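Local atomic coordinates of protein of unknown function with a Fic domain (Bacteroides thetaiotaomicron VPI-5482, PDB entry 3CUC), a protein that is of unknown function but carries a Fic domain, a mainly helical fold of the Fic/DOC family. Residues Asn46-Gln52 with Asn65-Tyr71; Ala76-Gly80 with Thr106-Gln110. One frame throughout, in Å; residues are numbered along the deposited sequence.

In the fold
Helix 68-89 serves both contacts. Contact 1 holds its first turn against the turn that opens helix 50-59, and contact 2, two turns further on, sets it against the end of helix 97-107, in the Fic/DOC part of the chain. Their centres lie about 15 Å apart and their nearest atoms about 5 Å, without touching. The centre of contact 1 is about 21 Å from that of the chain, against about 14 Å for contact 2. Contact 2 also borders helix 199-213, through R201, an arginine of the HPFxDGNGR signature of Fic proteins. It therefore lies beside the region that probably forms the functional pocket, whereas contact 1, partly exposed, joins the starts of two helices near the surface.

Contact 1 (Asn46-Gln52 with Asn65-Tyr71); sequences NTLTYGQ and NASLKDY
L48 lays its CD2 methyl over one face of the Y71 ring, displaced toward the rim, in a CH-pi contact of 4.1 Å to the ring centroid and 18° off the ring normal. Its other methyl, CD1, meets Y71 CD1 at 3.7 Å. A branched leucine suits this place because CD2 also touches A66 CB at 3.6 Å, while L48 CG runs past D70 CB at 3.7 Å. With CG opposite the carbonyl carbon (chi1 -78°), the L48 side chain is carried across to helix 68-89. Q52 lies along the hydroxyl end of the ring: its CG packs against Y71 OH, and its backbone O sits at the ring edge, in the ring plane. The phenol OH is tied to S63 N. The N46 amide and the D70 carboxylate slide past each other in opposite directions, their planes 63° apart; the two OD1 atoms are near but not bonded, both being acceptors.

An Asx turn and a helix cap shape segment 46-52. N46 OD1 takes the N-H of L48 at 2.9 Å in the carbonyl plane, so an asparagine fixes the backbone from which the leucine projects. T49 and Q52 form the capping box of helix 50-59: T49 OG1 accepts from Q52 N at 3.2 Å, and Q52 OE1 takes T49 N on a lone pair at 2.8 Å. That bond, with the one from NE2 to S63 O, helps to fix the turn of the Q52 amide; NE2 also faces N65 O at a separation too short to trust. S67 is the N-cap of helix 68-89, accepting from D70 N, its hydroxyl less surely placed.

Contact 2 (Ala76-Gly80 with Thr106-Gln110); sequences AHNVG and TILVQ
A76 packs its CB methyl against the carbonyl oxygens of T106 and I107 at the end of helix 97-107, with I107 O at 3.5 Å from A76 CB. The small residues A76 and G80, one turn apart on helix 68-89, fit a small-xxx-small pattern, a helix-packing motif that lets backbones come close: the CA atoms of A76 and I107 are only 4.5 Å apart. Within the Fic fold this seats helix 97-107 on helix 68-89.

Glycine suits position 80 because the side that a CB would occupy is taken by I107 CG2, which lies 4.2 Å from G80 CA. The same methyl lies 3.8 Å from H77 CA, so across this contact the CG2 methyl of I107 rests on backbone. Its first torsion (chi1 69°) sends CG1 between the backbone N and the carbonyl carbon and leaves CG2 beside the N, turned to helix 68-89. The imidazole of H77 is engaged further in, with ND1 bonded to N37 OD1 and the ring meeting that of F36; R201 of helix 199-213 touches both H77 and I107.

T106 divides its two branches. OG1 bonds back to E102 O on its own helix, a usual way for a threonine to satisfy its hydroxyl within a helix, while CG2, trans to the backbone N (chi1 -57° for OG1), meets V79 CG1 at 3.7 Å, the two side chains crossing at about a right angle. After L108, where the chain leaves helical geometry, V109 CG2 still reaches A76 CB at 3.9 Å.

Contact 1 (Asn46-Gln52 with Asn65-Tyr71)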
loop_
_atom_site.group_PDB
_atom_site.type_symbol
_atom_site.label_atom_id
_atom_site.label_comp_id
_atom_site.label_asym_id
_atom_site.label_seq_id
_atom_site.Cartn_x
_atom_site.Cartn_y
_atom_site.Cartn_z
ATOM N N ASN A 46 10.531 3.278 -10.884
ATOM C CA ASN A 46 11.224 2.048 -11.294
ATOM C C ASN A 46 10.936 1.768 -12.763
ATOM O O ASN A 46 9.770 1.697 -13.168
ATOM C CB ASN A 46 10.763 0.859 -10.460
ATOM C CG ASN A 46 11.591 -0.398 -10.714
ATOM O OD1 ASN A 46 11.909 -0.730 -11.857
ATOM N ND2 ASN A 46 11.932 -1.107 -9.643
ATOM N N THR A 47 11.987 1.606 -13.558
ATOM C CA THR A 47 11.824 1.551 -15.012
ATOM C C THR A 47 11.955 0.135 -15.559
ATOM O O THR A 47 12.214 -0.056 -16.743
ATOM C CB THR A 47 12.816 2.506 -15.738
ATOM O OG1 THR A 47 14.165 2.086 -15.492
ATOM C CG2 THR A 47 12.615 3.951 -15.268
ATOM N N LEU A 48 11.763 -0.861 -14.708
ATOM C CA LEU A 48 11.667 -2.227 -15.201
ATOM C C LEU A 48 10.372 -2.395 -15.982
ATOM O O LEU A 48 9.297 -2.031 -15.500
ATOM C CB LEU A 48 11.702 -3.258 -14.069
ATOM C CG LEU A 48 13.041 -3.608 -13.416
ATOM C CD1 LEU A 48 12.863 -4.783 -12.466
ATOM C CD2 LEU A 48 14.121 -3.924 -14.436
ATOM N N THR A 49 10.483 -2.958 -17.183
ATOM C CA THR A 49 9.311 -3.240 -18.005
ATOM C C THR A 49 8.550 -4.361 -17.346
ATOM O O THR A 49 8.985 -4.909 -16.344
ATOM C CB THR A 49 9.658 -3.643 -19.459
ATOM O OG1 THR A 49 10.243 -4.950 -19.472
ATOM C CG2 THR A 49 10.601 -2.618 -20.102
ATOM N N TYR A 50 7.405 -4.691 -17.916
ATOM C CA TYR A 50 6.538 -5.727 -17.377
ATOM C C TYR A 50 7.142 -7.104 -17.587
ATOM O O TYR A 50 7.023 -7.976 -16.733
ATOM C CB TYR A 50 5.189 -5.654 -18.071
ATOM C CG TYR A 50 4.093 -6.345 -17.316
ATOM C CD1 TYR A 50 3.586 -5.796 -16.151
ATOM C CD2 TYR A 50 3.556 -7.550 -17.767
ATOM C CE1 TYR A 50 2.578 -6.426 -15.446
ATOM C CE2 TYR A 50 2.546 -8.192 -17.068
ATOM C CZ TYR A 50 2.061 -7.625 -15.910
ATOM O OH TYR A 50 1.062 -8.256 -15.210
ATOM N N GLY A 51 7.805 -7.282 -18.728
ATOM C CA GLY A 51 8.496 -8.518 -19.051
ATOM C C GLY A 51 9.639 -8.726 -18.090
ATOM O O GLY A 51 9.737 -9.782 -17.470
ATOM N N GLN A 52 10.488 -7.704 -17.958
ATOM C CA GLN A 52 11.613 -7.739 -17.030
ATOM C C GLN A 52 11.104 -8.144 -15.641
ATOM O O GLN A 52 11.709 -8.975 -14.960
ATOM C CB GLN A 52 12.329 -6.376 -16.997
ATOM C CG GLN A 52 13.138 -6.079 -18.245
ATOM C CD GLN A 52 13.718 -4.704 -18.230
ATOM O OE1 GLN A 52 13.034 -3.739 -17.915
ATOM N NE2 GLN A 52 14.999 -4.597 -18.574
ATOM N N ASN A 65 17.392 -4.700 -20.875
ATOM C CA ASN A 65 18.306 -3.746 -20.251
ATOM C C ASN A 65 17.736 -3.223 -18.937
ATOM O O ASN A 65 16.549 -2.911 -18.851
ATOM C CB ASN A 65 18.567 -2.603 -21.215
ATOM C CG ASN A 65 19.213 -3.074 -22.492
ATOM O OD1 ASN A 65 19.158 -2.400 -23.525
ATOM N ND2 ASN A 65 19.838 -4.247 -22.431
ATOM N N ALA A 66 18.586 -3.160 -17.913
ATOM C CA ALA A 66 18.169 -2.774 -16.568
ATOM C C ALA A 66 19.379 -2.476 -15.720
ATOM O O ALA A 66 20.519 -2.597 -16.176
ATOM C CB ALA A 66 17.368 -3.872 -15.929
ATOM N N SER A 67 19.140 -2.077 -14.478
ATOM C CA SER A 67 20.234 -1.931 -13.514
ATOM C C SER A 67 20.022 -3.012 -12.482
ATOM O O SER A 67 18.889 -3.427 -12.234
ATOM C CB SER A 67 20.220 -0.555 -12.848
ATOM O OG SER A 67 19.127 -0.462 -11.940
ATOM N N LEU A 68 21.108 -3.477 -11.884
ATOM C CA LEU A 68 20.995 -4.468 -10.833
ATOM C C LEU A 68 20.026 -3.956 -9.768
ATOM O O LEU A 68 19.139 -4.675 -9.348
ATOM C CB LEU A 68 22.367 -4.767 -10.244
ATOM C CG LEU A 68 22.405 -5.897 -9.234
ATOM C CD1 LEU A 68 21.752 -7.125 -9.822
ATOM C CD2 LEU A 68 23.848 -6.180 -8.809
ATOM N N LYS A 69 20.175 -2.689 -9.389
ATOM C CA LYS A 69 19.317 -2.012 -8.400
ATOM C C LYS A 69 17.810 -2.100 -8.696
ATOM O O LYS A 69 17.021 -2.357 -7.795
ATOM C CB LYS A 69 19.730 -0.538 -8.301
ATOM C CG LYS A 69 19.143 0.241 -7.136
ATOM C CD LYS A 69 18.758 1.666 -7.567
ATOM C CE LYS A 69 18.202 2.486 -6.402
ATOM N NZ LYS A 69 17.052 3.347 -6.819
ATOM N N ASP A 70 17.401 -1.879 -9.938
ATOM C CA ASP A 70 15.993 -2.051 -10.289
ATOM C C ASP A 70 15.516 -3.467 -9.989
ATOM O O ASP A 70 14.402 -3.657 -9.510
ATOM C CB ASP A 70 15.738 -1.756 -11.761
ATOM C CG ASP A 70 15.930 -0.302 -12.115
ATOM O OD1 ASP A 70 14.977 0.498 -11.954
ATOM O OD2 ASP A 70 17.034 0.023 -12.592
ATOM N N TYR A 71 16.347 -4.466 -10.278
ATOM C CA TYR A 71 15.989 -5.859 -9.981
ATOM C C TYR A 71 15.964 -6.093 -8.488
ATOM O O TYR A 71 15.088 -6.789 -7.993
ATOM C CB TYR A 71 16.931 -6.863 -10.660
ATOM C CG TYR A 71 16.644 -7.063 -12.134
ATOM C CD1 TYR A 71 15.401 -7.506 -12.563
ATOM C CD2 TYR A 71 17.618 -6.812 -13.098
ATOM C CE1 TYR A 71 15.130 -7.679 -13.915
ATOM C CE2 TYR A 71 17.356 -6.988 -14.448
ATOM C CZ TYR A 71 16.113 -7.422 -14.846
ATOM O OH TYR A 71 15.846 -7.594 -16.177
#

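Contact 2 (Ala76-Gly80 with Thr106-Gln110)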
loop_
_atom_site.group_PDB
_atom_site.type_symbol
_atom_site.label_atom_id
_atom_site.label_comp_id
_atom_site.label_asym_id
_atom_site.label_seq_id
_atom_site.Cartn_x
_atom_site.Cartn_y
_atom_site.Cartn_z
ATOM N N ALA A 76 13.038 -6.958 -3.545
ATOM C CA ALA A 76 12.913 -6.642 -2.124
ATOM C C ALA A 76 11.467 -6.271 -1.785
ATOM O O ALA A 76 10.948 -6.661 -0.738
ATOM C CB ALA A 76 13.856 -5.512 -1.747
ATOM N N HIS A 77 10.823 -5.523 -2.680
ATOM C CA HIS A 77 9.417 -5.173 -2.521
ATOM C C HIS A 77 8.535 -6.415 -2.463
ATOM O O HIS A 77 7.549 -6.448 -1.729
ATOM C CB HIS A 77 8.957 -4.268 -3.662
ATOM C CG HIS A 77 7.560 -3.769 -3.499
ATOM N ND1 HIS A 77 6.467 -4.475 -3.946
ATOM C CD2 HIS A 77 7.077 -2.640 -2.929
ATOM C CE1 HIS A 77 5.368 -3.799 -3.666
ATOM N NE2 HIS A 77 5.709 -2.680 -3.050
ATOM N N ASN A 78 8.881 -7.441 -3.231
ATOM C CA ASN A 78 8.109 -8.682 -3.182
ATOM C C ASN A 78 8.310 -9.414 -1.855
ATOM O O ASN A 78 7.403 -10.080 -1.372
ATOM C CB ASN A 78 8.467 -9.607 -4.336
ATOM C CG ASN A 78 7.595 -10.830 -4.376
ATOM O OD1 ASN A 78 6.377 -10.722 -4.379
ATOM N ND2 ASN A 78 8.212 -12.002 -4.393
ATOM N N VAL A 79 9.508 -9.300 -1.279
ATOM C CA VAL A 79 9.762 -9.831 0.060
ATOM C C VAL A 79 8.901 -9.041 1.044
ATOM O O VAL A 79 8.326 -9.607 1.970
ATOM C CB VAL A 79 11.272 -9.758 0.451
ATOM C CG1 VAL A 79 11.474 -10.125 1.913
ATOM C CG2 VAL A 79 12.106 -10.668 -0.453
ATOM N N GLY A 80 8.798 -7.734 0.817
ATOM C CA GLY A 80 7.907 -6.884 1.596
ATOM C C GLY A 80 6.461 -7.336 1.535
ATOM O O GLY A 80 5.786 -7.371 2.556
ATOM N N THR A 106 13.677 -3.478 4.411
ATOM C CA THR A 106 13.585 -4.572 3.445
ATOM C C THR A 106 13.481 -4.076 2.006
ATOM O O THR A 106 14.308 -4.433 1.171
ATOM C CB THR A 106 12.368 -5.469 3.736
ATOM O OG1 THR A 106 12.452 -5.966 5.072
ATOM C CG2 THR A 106 12.310 -6.638 2.768
ATOM N N ILE A 107 12.472 -3.253 1.722
ATOM C CA ILE A 107 12.153 -2.890 0.331
ATOM C C ILE A 107 13.209 -1.969 -0.299
ATOM O O ILE A 107 13.446 -2.036 -1.510
ATOM C CB ILE A 107 10.728 -2.277 0.176
ATOM C CG1 ILE A 107 10.624 -0.896 0.828
ATOM C CG2 ILE A 107 9.680 -3.212 0.748
ATOM C CD1 ILE A 107 9.361 -0.188 0.464
ATOM N N LEU A 108 13.815 -1.108 0.520
ATOM C CA LEU A 108 15.008 -0.362 0.122
ATOM C C LEU A 108 16.174 -1.208 0.605
ATOM O O LEU A 108 16.420 -1.286 1.806
ATOM C CB LEU A 108 15.060 1.022 0.784
ATOM C CG LEU A 108 13.796 1.874 0.740
ATOM C CD1 LEU A 108 14.041 3.223 1.429
ATOM C CD2 LEU A 108 13.324 2.051 -0.701
ATOM N N VAL A 109 16.896 -1.844 -0.308
ATOM C CA VAL A 109 17.767 -2.956 0.082
ATOM C C VAL A 109 18.812 -2.593 1.143
ATOM O O VAL A 109 19.101 -3.404 2.023
ATOM C CB VAL A 109 18.466 -3.566 -1.142
ATOM C CG1 VAL A 109 19.404 -4.700 -0.721
ATOM C CG2 VAL A 109 17.417 -4.061 -2.147
ATOM N N GLN A 110 19.341 -1.371 1.079
ATOM C CA GLN A 110 20.486 -0.978 1.911
ATOM C C GLN A 110 20.667 0.534 1.986
ATOM O O GLN A 110 20.091 1.273 1.182
ATOM C CB GLN A 110 21.754 -1.606 1.347
ATOM C CG GLN A 110 21.977 -1.278 -0.124
ATOM C CD GLN A 110 22.891 -2.268 -0.819
ATOM O OE1 GLN A 110 23.738 -2.903 -0.190
ATOM N NE2 GLN A 110 22.721 -2.401 -2.127
#